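Local coordinates for protein nuclear hormone receptor HR38 (Drosophila melanogaster, PDB 1PDU) that mediates an atypical ecdysteroid signalling pathway as an orphan nuclear receptor and probably regulates transcription through its ligand-binding domain, at residues D25-P30 with V94-Y99; E68-Y73 with L155-E160; L108-G113 with T119-S124; D183-N188 with Q195-R200. All coordinates share one frame; numbering follows the deposited sequence.

In the fold
The single chain has the three-layer helical sandwich of nuclear receptor ligand-binding domains, and the four contacts sample its middle and its margins. Contacts 1 and 2, their centres about 17 Å apart, cross along the chain: helix 78-100 and the loop after helix 45-67 are each drawn into one of them, and Leu-95 packs on Thr-156 between them. Contact 3, nested in the loop that contact 2 closes, sits about 12 Å from contact 1 between centres and touches it directly. Contact 4 comes last, its centre about 32 Å from that of contact 3. Contacts 1 and 2 join parts 64 and 82 residues apart, contacts 3 and 4 parts only 6 and 7 apart.

Contact 1. Residues D25-P30 with V94-Y99; sequences DTTPDP and VLRLAY
Thr-26 and Arg-96 tie the end of the first helix of the ligand-binding domain to helix 78-100, a central element of the three-layer helical sandwich common to nuclear receptors. The two side chains cross at about a right angle. Arg-96 starts with CG beside its backbone N and then bends twice, at chi2 (143°) and chi3 (88°), which swings the guanidinium round so that its edge faces the threonine. OG1 of Thr-26 lies in the plane of that group, and Arg-96 NH2 donates to it a weak hydrogen bond of 3.4 Å. The carbonyl O of Thr-26 is near the same plane, 2.6 Å from Arg-96 NH2.

Thr-26 is the first residue to leave helix 15-25. With chi1 at 60°, its hydroxyl is set between the backbone N and the carbonyl carbon, where it also hydrogen-bonds the carbonyls of Ser-22 and His-23 in the last turn of that helix. The arginine therefore approaches an oxygen already fixed by its own helix, and its positive charge probably suits the negative end of the helix dipole. Val-62 and Ile-63 of helix 45-67 pack against Arg-96, illustrating how a buried charge can be lodged among aliphatic neighbours. Behind the tip, NE of Arg-96 comes within 3.6 Å of Cys-111 SG.

Contact 2. Residues E68-Y73 with L155-E160; sequences EKIPGY and LTLITE
Leu-157 pushes its CD2 methyl into a notch between Ile-70 and Tyr-73, which is the main fit of bump to hollow between the loop after helix 45-67 and the end of helix 146-157. One wall of the notch is CD1 of Ile-70, 3.7 Å from Leu-157 CD2; the other is the aromatic CE1 of Tyr-73, also 3.7 Å from that methyl. The methyl meets the ring obliquely, although the two side chains as wholes run almost perpendicular. A second bump follows immediately: CD1 of Ile-158 meets the edge of the tyrosine ring near its plane, 3.9 Å from Tyr-73 CD1.

Backbone turns present both surfaces. A type II turn from Ile-70 to Tyr-73, closed by Tyr-73 N bonding Ile-70 O at 2.9 Å, brings the two walls side by side, and Gly-72 takes the positive phi angle it requires. On the other side Ile-158 leaves the helix as the centre of an inverse gamma turn. Its side chain folds back at chi2 (-51°), carrying CD1 to the ring, whereas Ile-70 stays extended to reach the leucine.

Phe-85 of helix 78-100 packs on Tyr-73, and Leu-19 of helix 15-25 on Ile-70, so these two helices also border the contact. All four touching residues are buried, and no hydrogen bond crosses between the segments; cohesion here implies shape complementarity and exclusion of water instead of directional polar bonds.

Contact 3. Residues L108-G113 with T119-S124; sequences LIFCNG and TQCLRS
Cys-121 of helix 118-125 meets Phe-110 just beyond the first strand of the small beta hairpin, 107-109 with 115-117, that nuclear receptor ligand-binding domains carry among their helices. The leading interaction is a sulfur-aromatic one. The thiol comes in at the rim of the ring, in its plane, 85° off the ring normal and 5.1 Å from SG to the Phe-110 ring centroid. It meets the far end of the ring, with Phe-110 CZ 3.7 Å from Cys-121 SG. Since the rim of a benzene ring carries partial positive charge, such an approach would favour the electron-rich sulfur. Phe-110 reaches it with CG beside the backbone N (chi1 -57°), extending its long axis toward the helix.

Apolar packing completes the meeting. CD2 of Leu-108, on the strand, touches Cys-121 SG more loosely at 4.3 Å, and one sulfur thereby bridges both side chains. Leu-129 of helix 128-142 packs on both Leu-108 and Cys-121, while Phe-93 of helix 78-100 and Leu-55 of helix 45-67 bear on Phe-110. This side of the hairpin is thus packed against three helices besides the one that carries the cysteine.

The hydrogen bonds lie within each segment, none across the contact. A type I turn spans Phe-110 to Gly-113, whose positive phi suits glycine. On the helix, the carbonyl O of Cys-121 receives two weak bonds from Ser-124, one from N at 2.9 Å and one from OG at 3.4 Å.

Contact 4. Residues D183-N188 with Q195-R200; sequences DHVTYN and QHYFSR
The carbonyl O of Val-185 is gripped twice, by Asn-188 N at 3.3 Å and weakly by the side-chain NE2 of Gln-192, and the same residue meets Tyr-197 and Phe-198 across the contact. The place is a helical return at the margin of the ligand-binding domain's alpha-helical sandwich: helix 167-187 ends, the short helix 189-192 follows, and helix 197-202 turns back past that end at an incline. Asn-188 starts the short helix as its N-cap, its OD1 accepting from Ala-191 N.

The valine divides its two methyls between two rings. With CG1 anti to the backbone N (chi1 173°), that methyl is directed to Tyr-197, 3.8 Å from its CD1, and meets the ring obliquely. The other methyl, CG2, lies near the plane of the phenylalanine ring at its edge, with Val-185 CG2 4.1 Å from Phe-198 CD1. The valine and phenylalanine side chains stand nearly perpendicular. Tyr-197 and Phe-198, successive residues at the start of their helix, thus each receive one methyl of a single branched side chain.

Each ring has further support. Phe-198 packs on Leu-181 and Arg-182 of helix 167-187, and Tyr-197 on Leu-142 and Ile-144, which brings in the end of helix 128-142. The contact is a small example of how one beta-branched residue can touch two successive rings; the CA atoms of Val-185 and Phe-198 are 6.7 Å apart. The buried tyrosine is held at its far end too, where OH hydrogen-bonds the carbonyl O of Glu-143.

Contact 1. Residues D25-P30 with V94-Y99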
loop_
_atom_site.group_PDB
_atom_site.type_symbol
_atom_site.label_atom_id
_atom_site.label_comp_id
_atom_site.label_asym_id
_atom_site.label_seq_id
_atom_site.Cartn_x
_atom_site.Cartn_y
_atom_site.Cartn_z
ATOM N N ASP A 25 -1.719 -4.643 13.546
ATOM C CA ASP A 25 -2.580 -5.818 13.469
ATOM C C ASP A 25 -2.696 -6.410 12.055
ATOM O O ASP A 25 -3.067 -7.577 11.897
ATOM C CB ASP A 25 -3.974 -5.473 13.998
ATOM C CG ASP A 25 -3.954 -5.039 15.462
ATOM O OD1 ASP A 25 -4.975 -4.477 15.928
ATOM O OD2 ASP A 25 -2.927 -5.259 16.150
ATOM N N THR A 26 -2.388 -5.615 11.031
ATOM C CA THR A 26 -2.464 -6.104 9.661
ATOM C C THR A 26 -1.104 -6.207 8.965
ATOM O O THR A 26 -1.038 -6.376 7.756
ATOM C CB THR A 26 -3.399 -5.226 8.796
ATOM O OG1 THR A 26 -2.910 -3.879 8.758
ATOM C CG2 THR A 26 -4.808 -5.244 9.359
ATOM N N THR A 27 -0.024 -6.096 9.729
ATOM C CA THR A 27 1.325 -6.204 9.179
ATOM C C THR A 27 1.902 -7.519 9.689
ATOM O O THR A 27 2.116 -7.688 10.890
ATOM C CB THR A 27 2.224 -5.039 9.642
ATOM O OG1 THR A 27 1.676 -3.804 9.171
ATOM C CG2 THR A 27 3.633 -5.187 9.079
ATOM N N PRO A 28 2.166 -8.469 8.783
ATOM C CA PRO A 28 2.716 -9.764 9.197
ATOM C C PRO A 28 3.870 -9.600 10.169
ATOM O O PRO A 28 4.761 -8.777 9.941
ATOM C CB PRO A 28 3.183 -10.383 7.883
ATOM C CG PRO A 28 2.293 -9.759 6.869
ATOM C CD PRO A 28 2.204 -8.329 7.318
ATOM N N ASP A 29 3.850 -10.356 11.261
ATOM C CA ASP A 29 4.953 -10.293 12.205
ATOM C C ASP A 29 5.945 -11.363 11.761
ATOM O O ASP A 29 5.555 -12.418 11.266
ATOM C CB ASP A 29 4.483 -10.534 13.649
ATOM C CG ASP A 29 3.590 -11.756 13.786
ATOM O OD1 ASP A 29 2.488 -11.761 13.181
ATOM O OD2 ASP A 29 3.990 -12.705 14.502
ATOM N N PRO A 30 7.247 -11.092 11.920
ATOM C CA PRO A 30 8.338 -11.995 11.542
ATOM C C PRO A 30 8.117 -13.476 11.830
ATOM O O PRO A 30 8.369 -14.329 10.979
ATOM C CB PRO A 30 9.523 -11.435 12.315
ATOM C CG PRO A 30 9.248 -9.966 12.302
ATOM C CD PRO A 30 7.772 -9.906 12.624
ATOM N N VAL A 94 1.614 -1.141 -2.851
ATOM C CA VAL A 94 2.957 -0.671 -3.152
ATOM C C VAL A 94 3.586 0.079 -1.979
ATOM O O VAL A 94 4.777 -0.080 -1.700
ATOM C CB VAL A 94 2.949 0.218 -4.421
ATOM C CG1 VAL A 94 4.320 0.777 -4.684
ATOM C CG2 VAL A 94 2.513 -0.622 -5.627
ATOM N N LEU A 95 2.782 0.874 -1.281
ATOM C CA LEU A 95 3.271 1.636 -0.141
ATOM C C LEU A 95 3.762 0.718 0.976
ATOM O O LEU A 95 4.850 0.924 1.513
ATOM C CB LEU A 95 2.178 2.568 0.393
ATOM C CG LEU A 95 2.617 3.455 1.565
ATOM C CD1 LEU A 95 3.733 4.386 1.112
ATOM C CD2 LEU A 95 1.433 4.254 2.091
ATOM N N ARG A 96 2.976 -0.296 1.325
ATOM C CA ARG A 96 3.376 -1.220 2.383
ATOM C C ARG A 96 4.591 -2.008 1.961
ATOM O O ARG A 96 5.517 -2.231 2.749
ATOM C CB ARG A 96 2.233 -2.179 2.736
ATOM C CG ARG A 96 1.296 -1.590 3.792
ATOM C CD ARG A 96 -0.134 -1.966 3.546
ATOM N NE ARG A 96 -0.494 -3.228 4.175
ATOM C CZ ARG A 96 -0.949 -3.342 5.420
ATOM N NH1 ARG A 96 -1.096 -2.263 6.179
ATOM N NH2 ARG A 96 -1.287 -4.537 5.892
ATOM N N LEU A 97 4.585 -2.426 0.706
ATOM C CA LEU A 97 5.689 -3.190 0.166
ATOM C C LEU A 97 6.981 -2.394 0.267
ATOM O O LEU A 97 7.981 -2.895 0.772
ATOM C CB LEU A 97 5.407 -3.546 -1.294
ATOM C CG LEU A 97 6.508 -4.289 -2.040
ATOM C CD1 LEU A 97 6.962 -5.492 -1.228
ATOM C CD2 LEU A 97 5.978 -4.709 -3.409
ATOM N N ALA A 98 6.947 -1.150 -0.204
ATOM C CA ALA A 98 8.124 -0.292 -0.192
ATOM C C ALA A 98 8.595 0.069 1.211
ATOM O O ALA A 98 9.800 0.152 1.458
ATOM C CB ALA A 98 7.858 0.972 -0.991
ATOM N N TYR A 99 7.653 0.284 2.127
ATOM C CA TYR A 99 7.993 0.641 3.503
ATOM C C TYR A 99 8.760 -0.459 4.227
ATOM O O TYR A 99 9.759 -0.194 4.897
ATOM C CB TYR A 99 6.732 0.950 4.294
ATOM C CG TYR A 99 7.005 1.530 5.667
ATOM C CD1 TYR A 99 7.770 2.687 5.806
ATOM C CD2 TYR A 99 6.482 0.943 6.817
ATOM C CE1 TYR A 99 8.002 3.250 7.053
ATOM C CE2 TYR A 99 6.711 1.497 8.078
ATOM C CZ TYR A 99 7.473 2.653 8.185
ATOM O OH TYR A 99 7.723 3.222 9.412
#

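Contact 2. Residues E68-Y73 with L155-E160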
loop_
_atom_site.group_PDB
_atom_site.type_symbol
_atom_site.label_atom_id
_atom_site.label_comp_id
_atom_site.label_asym_id
_atom_site.label_seq_id
_atom_site.Cartn_x
_atom_site.Cartn_y
_atom_site.Cartn_z
ATOM N N GLU A 68 -10.761 -1.058 7.145
ATOM C CA GLU A 68 -11.998 -1.193 7.896
ATOM C C GLU A 68 -11.842 -0.867 9.365
ATOM O O GLU A 68 -12.829 -0.726 10.081
ATOM C CB GLU A 68 -12.577 -2.602 7.714
ATOM C CG GLU A 68 -12.997 -2.890 6.268
ATOM C CD GLU A 68 -13.539 -4.292 6.064
ATOM O OE1 GLU A 68 -13.024 -5.225 6.724
ATOM O OE2 GLU A 68 -14.463 -4.458 5.230
ATOM N N LYS A 69 -10.604 -0.740 9.821
ATOM C CA LYS A 69 -10.376 -0.405 11.220
ATOM C C LYS A 69 -10.064 1.075 11.361
ATOM O O LYS A 69 -9.849 1.563 12.471
ATOM C CB LYS A 69 -9.245 -1.250 11.810
ATOM C CG LYS A 69 -9.579 -2.726 11.847
ATOM C CD LYS A 69 -8.625 -3.519 12.731
ATOM C CE LYS A 69 -9.142 -4.948 12.904
ATOM N NZ LYS A 69 -8.503 -5.686 14.037
ATOM N N ILE A 70 -10.030 1.793 10.238
ATOM C CA ILE A 70 -9.771 3.228 10.294
ATOM C C ILE A 70 -11.025 3.866 10.884
ATOM O O ILE A 70 -12.078 3.891 10.243
ATOM C CB ILE A 70 -9.531 3.832 8.907
ATOM C CG1 ILE A 70 -8.217 3.315 8.322
ATOM C CG2 ILE A 70 -9.522 5.344 9.007
ATOM C CD1 ILE A 70 -7.956 3.777 6.904
ATOM N N PRO A 71 -10.933 4.385 12.117
ATOM C CA PRO A 71 -12.139 4.993 12.683
ATOM C C PRO A 71 -12.760 6.012 11.735
ATOM O O PRO A 71 -12.061 6.844 11.164
ATOM C CB PRO A 71 -11.643 5.591 14.000
ATOM C CG PRO A 71 -10.186 5.785 13.782
ATOM C CD PRO A 71 -9.761 4.606 12.978
ATOM N N GLY A 72 -14.072 5.906 11.546
ATOM C CA GLY A 72 -14.780 6.816 10.662
ATOM C C GLY A 72 -14.988 6.266 9.261
ATOM O O GLY A 72 -15.790 6.803 8.489
ATOM N N TYR A 73 -14.271 5.199 8.923
ATOM C CA TYR A 73 -14.390 4.599 7.599
ATOM C C TYR A 73 -15.762 3.977 7.394
ATOM O O TYR A 73 -16.385 4.161 6.349
ATOM C CB TYR A 73 -13.320 3.524 7.405
ATOM C CG TYR A 73 -13.294 2.898 6.022
ATOM C CD1 TYR A 73 -12.907 3.639 4.908
ATOM C CD2 TYR A 73 -13.599 1.552 5.840
ATOM C CE1 TYR A 73 -12.813 3.052 3.646
ATOM C CE2 TYR A 73 -13.506 0.954 4.580
ATOM C CZ TYR A 73 -13.107 1.711 3.492
ATOM O OH TYR A 73 -12.963 1.122 2.258
ATOM N N LEU A 155 -4.103 8.042 4.540
ATOM C CA LEU A 155 -4.247 9.168 3.622
ATOM C C LEU A 155 -4.205 8.714 2.170
ATOM O O LEU A 155 -4.641 9.431 1.273
ATOM C CB LEU A 155 -3.165 10.211 3.872
ATOM C CG LEU A 155 -3.365 11.105 5.096
ATOM C CD1 LEU A 155 -2.172 12.049 5.208
ATOM C CD2 LEU A 155 -4.672 11.898 4.982
ATOM N N THR A 156 -3.674 7.523 1.930
ATOM C CA THR A 156 -3.629 6.995 0.576
ATOM C C THR A 156 -5.039 6.510 0.241
ATOM O O THR A 156 -5.487 6.594 -0.898
ATOM C CB THR A 156 -2.651 5.819 0.472
ATOM O OG1 THR A 156 -1.338 6.265 0.837
ATOM C CG2 THR A 156 -2.624 5.265 -0.947
ATOM N N LEU A 157 -5.734 6.021 1.263
ATOM C CA LEU A 157 -7.092 5.507 1.112
ATOM C C LEU A 157 -8.143 6.613 1.166
ATOM O O LEU A 157 -9.009 6.704 0.292
ATOM C CB LEU A 157 -7.387 4.477 2.207
ATOM C CG LEU A 157 -8.836 3.988 2.186
ATOM C CD1 LEU A 157 -9.077 3.161 0.928
ATOM C CD2 LEU A 157 -9.125 3.173 3.434
ATOM N N ILE A 158 -8.066 7.442 2.204
ATOM C CA ILE A 158 -9.003 8.538 2.385
ATOM C C ILE A 158 -8.456 9.773 1.660
ATOM O O ILE A 158 -7.723 10.588 2.225
ATOM C CB ILE A 158 -9.209 8.825 3.887
ATOM C CG1 ILE A 158 -9.509 7.511 4.621
ATOM C CG2 ILE A 158 -10.346 9.811 4.090
ATOM C CD1 ILE A 158 -10.625 6.698 3.997
ATOM N N THR A 159 -8.825 9.890 0.391
ATOM C CA THR A 159 -8.378 10.982 -0.462
ATOM C C THR A 159 -9.458 11.248 -1.503
ATOM O O THR A 159 -10.341 10.411 -1.723
ATOM C CB THR A 159 -7.052 10.598 -1.190
ATOM O OG1 THR A 159 -6.609 11.684 -2.008
ATOM C CG2 THR A 159 -7.261 9.372 -2.076
ATOM N N GLU A 160 -9.385 12.406 -2.146
ATOM C CA GLU A 160 -10.358 12.759 -3.169
ATOM C C GLU A 160 -10.328 11.774 -4.342
ATOM O O GLU A 160 -9.261 11.400 -4.838
ATOM C CB GLU A 160 -10.093 14.177 -3.670
#

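Contact 3. Residues L108-G113 with T119-S124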
loop_
_atom_site.group_PDB
_atom_site.type_symbol
_atom_site.label_atom_id
_atom_site.label_comp_id
_atom_site.label_asym_id
_atom_site.label_seq_id
_atom_site.Cartn_x
_atom_site.Cartn_y
_atom_site.Cartn_z
ATOM N N LEU A 108 11.759 -10.117 -0.283
ATOM C CA LEU A 108 10.715 -9.120 -0.401
ATOM C C LEU A 108 9.532 -9.732 0.351
ATOM O O LEU A 108 9.102 -10.842 0.039
ATOM C CB LEU A 108 10.375 -8.885 -1.875
ATOM C CG LEU A 108 9.777 -7.525 -2.245
ATOM C CD1 LEU A 108 10.369 -6.437 -1.366
ATOM C CD2 LEU A 108 10.061 -7.229 -3.713
ATOM N N ILE A 109 9.036 -9.028 1.363
ATOM C CA ILE A 109 7.919 -9.516 2.166
ATOM C C ILE A 109 6.624 -8.794 1.806
ATOM O O ILE A 109 6.595 -7.572 1.691
ATOM C CB ILE A 109 8.194 -9.313 3.672
ATOM C CG1 ILE A 109 9.429 -10.107 4.087
ATOM C CG2 ILE A 109 7.000 -9.774 4.499
ATOM C CD1 ILE A 109 9.891 -9.803 5.515
ATOM N N PHE A 110 5.554 -9.558 1.632
ATOM C CA PHE A 110 4.254 -8.990 1.293
ATOM C C PHE A 110 3.331 -9.062 2.508
ATOM O O PHE A 110 3.410 -10.004 3.309
ATOM C CB PHE A 110 3.672 -9.739 0.102
ATOM C CG PHE A 110 4.566 -9.725 -1.099
ATOM C CD1 PHE A 110 5.650 -10.593 -1.188
ATOM C CD2 PHE A 110 4.344 -8.823 -2.133
ATOM C CE1 PHE A 110 6.498 -10.563 -2.289
ATOM C CE2 PHE A 110 5.189 -8.785 -3.241
ATOM C CZ PHE A 110 6.267 -9.657 -3.318
ATOM N N CYS A 111 2.456 -8.074 2.651
ATOM C CA CYS A 111 1.585 -8.028 3.820
ATOM C C CYS A 111 0.652 -9.217 4.024
ATOM O O CYS A 111 -0.107 -9.258 4.992
ATOM C CB CYS A 111 0.808 -6.706 3.854
ATOM S SG CYS A 111 -0.162 -6.323 2.414
ATOM N N ASN A 112 0.708 -10.194 3.124
ATOM C CA ASN A 112 -0.110 -11.387 3.290
ATOM C C ASN A 112 0.808 -12.427 3.924
ATOM O O ASN A 112 0.446 -13.590 4.081
ATOM C CB ASN A 112 -0.661 -11.867 1.943
ATOM C CG ASN A 112 0.397 -12.495 1.055
ATOM O OD1 ASN A 112 1.578 -12.130 1.093
ATOM N ND2 ASN A 112 -0.030 -13.438 0.229
ATOM N N GLY A 113 2.001 -11.977 4.302
ATOM C CA GLY A 113 2.977 -12.852 4.932
ATOM C C GLY A 113 3.921 -13.592 3.990
ATOM O O GLY A 113 4.957 -14.104 4.420
ATOM N N THR A 119 14.255 -11.560 -7.119
ATOM C CA THR A 119 14.396 -12.111 -8.461
ATOM C C THR A 119 13.180 -12.899 -8.947
ATOM O O THR A 119 12.962 -13.012 -10.150
ATOM C CB THR A 119 15.647 -12.997 -8.564
ATOM O OG1 THR A 119 15.583 -14.037 -7.578
ATOM C CG2 THR A 119 16.905 -12.150 -8.351
ATOM N N GLN A 120 12.393 -13.452 -8.029
ATOM C CA GLN A 120 11.191 -14.190 -8.425
ATOM C C GLN A 120 10.082 -13.193 -8.766
ATOM O O GLN A 120 9.090 -13.549 -9.393
ATOM C CB GLN A 120 10.692 -15.085 -7.292
ATOM C CG GLN A 120 11.573 -16.276 -6.950
ATOM C CD GLN A 120 11.153 -16.946 -5.649
ATOM O OE1 GLN A 120 11.111 -16.308 -4.598
ATOM N NE2 GLN A 120 10.844 -18.236 -5.715
ATOM N N CYS A 121 10.253 -11.948 -8.334
ATOM C CA CYS A 121 9.261 -10.908 -8.578
ATOM C C CYS A 121 9.572 -10.128 -9.846
ATOM O O CYS A 121 8.668 -9.635 -10.528
ATOM C CB CYS A 121 9.214 -9.941 -7.397
ATOM S SG CYS A 121 8.801 -10.724 -5.824
ATOM N N LEU A 122 10.856 -10.006 -10.151
ATOM C CA LEU A 122 11.275 -9.286 -11.340
ATOM C C LEU A 122 10.587 -9.935 -12.530
ATOM O O LEU A 122 10.217 -9.270 -13.497
ATOM C CB LEU A 122 12.794 -9.365 -11.498
ATOM C CG LEU A 122 13.391 -8.443 -12.564
ATOM C CD1 LEU A 122 13.126 -6.985 -12.183
ATOM C CD2 LEU A 122 14.884 -8.710 -12.694
ATOM N N ARG A 123 10.397 -11.241 -12.439
ATOM C CA ARG A 123 9.750 -11.985 -13.509
ATOM C C ARG A 123 8.311 -11.518 -13.751
ATOM O O ARG A 123 7.884 -11.365 -14.893
ATOM C CB ARG A 123 9.776 -13.481 -13.185
ATOM N N SER A 124 7.560 -11.280 -12.683
ATOM C CA SER A 124 6.174 -10.855 -12.845
ATOM C C SER A 124 5.969 -9.345 -12.768
ATOM O O SER A 124 5.159 -8.794 -13.517
ATOM C CB SER A 124 5.284 -11.558 -11.812
ATOM O OG SER A 124 5.803 -11.409 -10.502
#

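Contact 4. Residues D183-N188 with Q195-R200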
loop_
_atom_site.group_PDB
_atom_site.type_symbol
_atom_site.label_atom_id
_atom_site.label_comp_id
_atom_site.label_asym_id
_atom_site.label_seq_id
_atom_site.Cartn_x
_atom_site.Cartn_y
_atom_site.Cartn_z
ATOM N N ASP A 183 -0.069 17.046 14.296
ATOM C CA ASP A 183 0.250 17.090 15.724
ATOM C C ASP A 183 1.444 16.196 16.062
ATOM O O ASP A 183 2.388 16.624 16.737
ATOM C CB ASP A 183 -0.954 16.658 16.569
ATOM C CG ASP A 183 -2.150 17.583 16.400
ATOM O OD1 ASP A 183 -1.943 18.774 16.074
ATOM O OD2 ASP A 183 -3.299 17.130 16.606
ATOM N N HIS A 184 1.408 14.957 15.580
ATOM C CA HIS A 184 2.486 14.013 15.842
ATOM C C HIS A 184 3.843 14.517 15.351
ATOM O O HIS A 184 4.847 14.392 16.051
ATOM C CB HIS A 184 2.179 12.668 15.180
ATOM C CG HIS A 184 3.249 11.644 15.384
ATOM N ND1 HIS A 184 3.461 11.022 16.595
ATOM C CD2 HIS A 184 4.199 11.169 14.547
ATOM C CE1 HIS A 184 4.497 10.210 16.496
ATOM N NE2 HIS A 184 4.964 10.281 15.263
ATOM N N VAL A 185 3.876 15.080 14.148
ATOM C CA VAL A 185 5.134 15.573 13.584
ATOM C C VAL A 185 5.700 16.776 14.336
ATOM O O VAL A 185 6.908 16.863 14.565
ATOM C CB VAL A 185 4.964 15.941 12.096
ATOM C CG1 VAL A 185 6.219 16.614 11.570
ATOM C CG2 VAL A 185 4.670 14.691 11.304
ATOM N N THR A 186 4.816 17.688 14.721
ATOM C CA THR A 186 5.200 18.892 15.444
ATOM C C THR A 186 5.956 18.604 16.740
ATOM O O THR A 186 6.944 19.268 17.047
ATOM C CB THR A 186 3.961 19.740 15.787
ATOM O OG1 THR A 186 3.344 20.199 14.576
ATOM C CG2 THR A 186 4.353 20.938 16.641
ATOM N N TYR A 187 5.504 17.607 17.491
ATOM C CA TYR A 187 6.136 17.265 18.759
ATOM C C TYR A 187 7.161 16.135 18.712
ATOM O O TYR A 187 7.755 15.797 19.731
ATOM C CB TYR A 187 5.044 16.964 19.785
ATOM C CG TYR A 187 4.066 18.118 19.927
ATOM C CD1 TYR A 187 2.763 18.018 19.443
ATOM C CD2 TYR A 187 4.461 19.328 20.510
ATOM C CE1 TYR A 187 1.873 19.097 19.530
ATOM C CE2 TYR A 187 3.584 20.408 20.601
ATOM C CZ TYR A 187 2.291 20.288 20.108
ATOM O OH TYR A 187 1.419 21.363 20.172
ATOM N N ASN A 188 7.376 15.556 17.533
ATOM C CA ASN A 188 8.357 14.481 17.369
ATOM C C ASN A 188 9.736 15.090 17.119
ATOM O O ASN A 188 10.023 15.570 16.023
ATOM C CB ASN A 188 7.977 13.585 16.192
ATOM C CG ASN A 188 9.053 12.564 15.867
ATOM O OD1 ASN A 188 10.210 12.916 15.637
ATOM N ND2 ASN A 188 8.678 11.290 15.844
ATOM N N GLN A 195 14.332 19.816 7.186
ATOM C CA GLN A 195 13.655 20.864 6.423
ATOM C C GLN A 195 12.198 20.467 6.178
ATOM O O GLN A 195 11.925 19.485 5.497
ATOM C CB GLN A 195 14.374 21.080 5.097
ATOM N N HIS A 196 11.276 21.258 6.716
ATOM C CA HIS A 196 9.844 20.991 6.625
ATOM C C HIS A 196 9.528 19.529 6.343
ATOM O O HIS A 196 9.012 19.168 5.285
ATOM C CB HIS A 196 9.160 21.867 5.579
ATOM C CG HIS A 196 7.699 22.061 5.849
ATOM N ND1 HIS A 196 6.892 21.043 6.310
ATOM C CD2 HIS A 196 6.908 23.157 5.759
ATOM C CE1 HIS A 196 5.667 21.503 6.495
ATOM N NE2 HIS A 196 5.649 22.783 6.168
ATOM N N TYR A 197 9.856 18.698 7.319
ATOM C CA TYR A 197 9.638 17.270 7.249
ATOM C C TYR A 197 8.213 16.944 6.829
ATOM O O TYR A 197 7.980 16.121 5.942
ATOM C CB TYR A 197 9.938 16.671 8.616
ATOM C CG TYR A 197 9.705 15.195 8.715
ATOM C CD1 TYR A 197 8.485 14.691 9.156
ATOM C CD2 TYR A 197 10.714 14.296 8.386
ATOM C CE1 TYR A 197 8.280 13.331 9.272
ATOM C CE2 TYR A 197 10.515 12.928 8.499
ATOM C CZ TYR A 197 9.298 12.459 8.943
ATOM O OH TYR A 197 9.109 11.111 9.068
ATOM N N PHE A 198 7.258 17.605 7.465
ATOM C CA PHE A 198 5.858 17.381 7.168
ATOM C C PHE A 198 5.568 17.434 5.670
ATOM O O PHE A 198 4.996 16.494 5.117
ATOM C CB PHE A 198 4.990 18.408 7.887
ATOM C CG PHE A 198 3.529 18.131 7.767
ATOM C CD1 PHE A 198 2.967 17.042 8.412
ATOM C CD2 PHE A 198 2.718 18.935 6.978
ATOM C CE1 PHE A 198 1.623 16.753 8.276
ATOM C CE2 PHE A 198 1.368 18.655 6.834
ATOM C CZ PHE A 198 0.818 17.560 7.485
ATOM N N SER A 199 5.965 18.531 5.019
ATOM C CA SER A 199 5.735 18.709 3.584
ATOM C C SER A 199 6.383 17.605 2.767
ATOM O O SER A 199 5.814 17.138 1.782
ATOM C CB SER A 199 6.265 20.065 3.125
ATOM N N ARG A 200 7.581 17.197 3.173
ATOM C CA ARG A 200 8.301 16.146 2.478
ATOM C C ARG A 200 7.570 14.817 2.644
ATOM O O ARG A 200 7.615 13.951 1.768
ATOM C CB ARG A 200 9.724 16.049 3.026
ATOM C CG ARG A 200 10.591 17.243 2.652
ATOM C CD ARG A 200 11.885 17.283 3.439
ATOM N NE ARG A 200 12.727 16.117 3.194
ATOM C CZ ARG A 200 13.867 15.880 3.837
ATOM N NH1 ARG A 200 14.293 16.732 4.765
ATOM N NH2 ARG A 200 14.582 14.797 3.556
#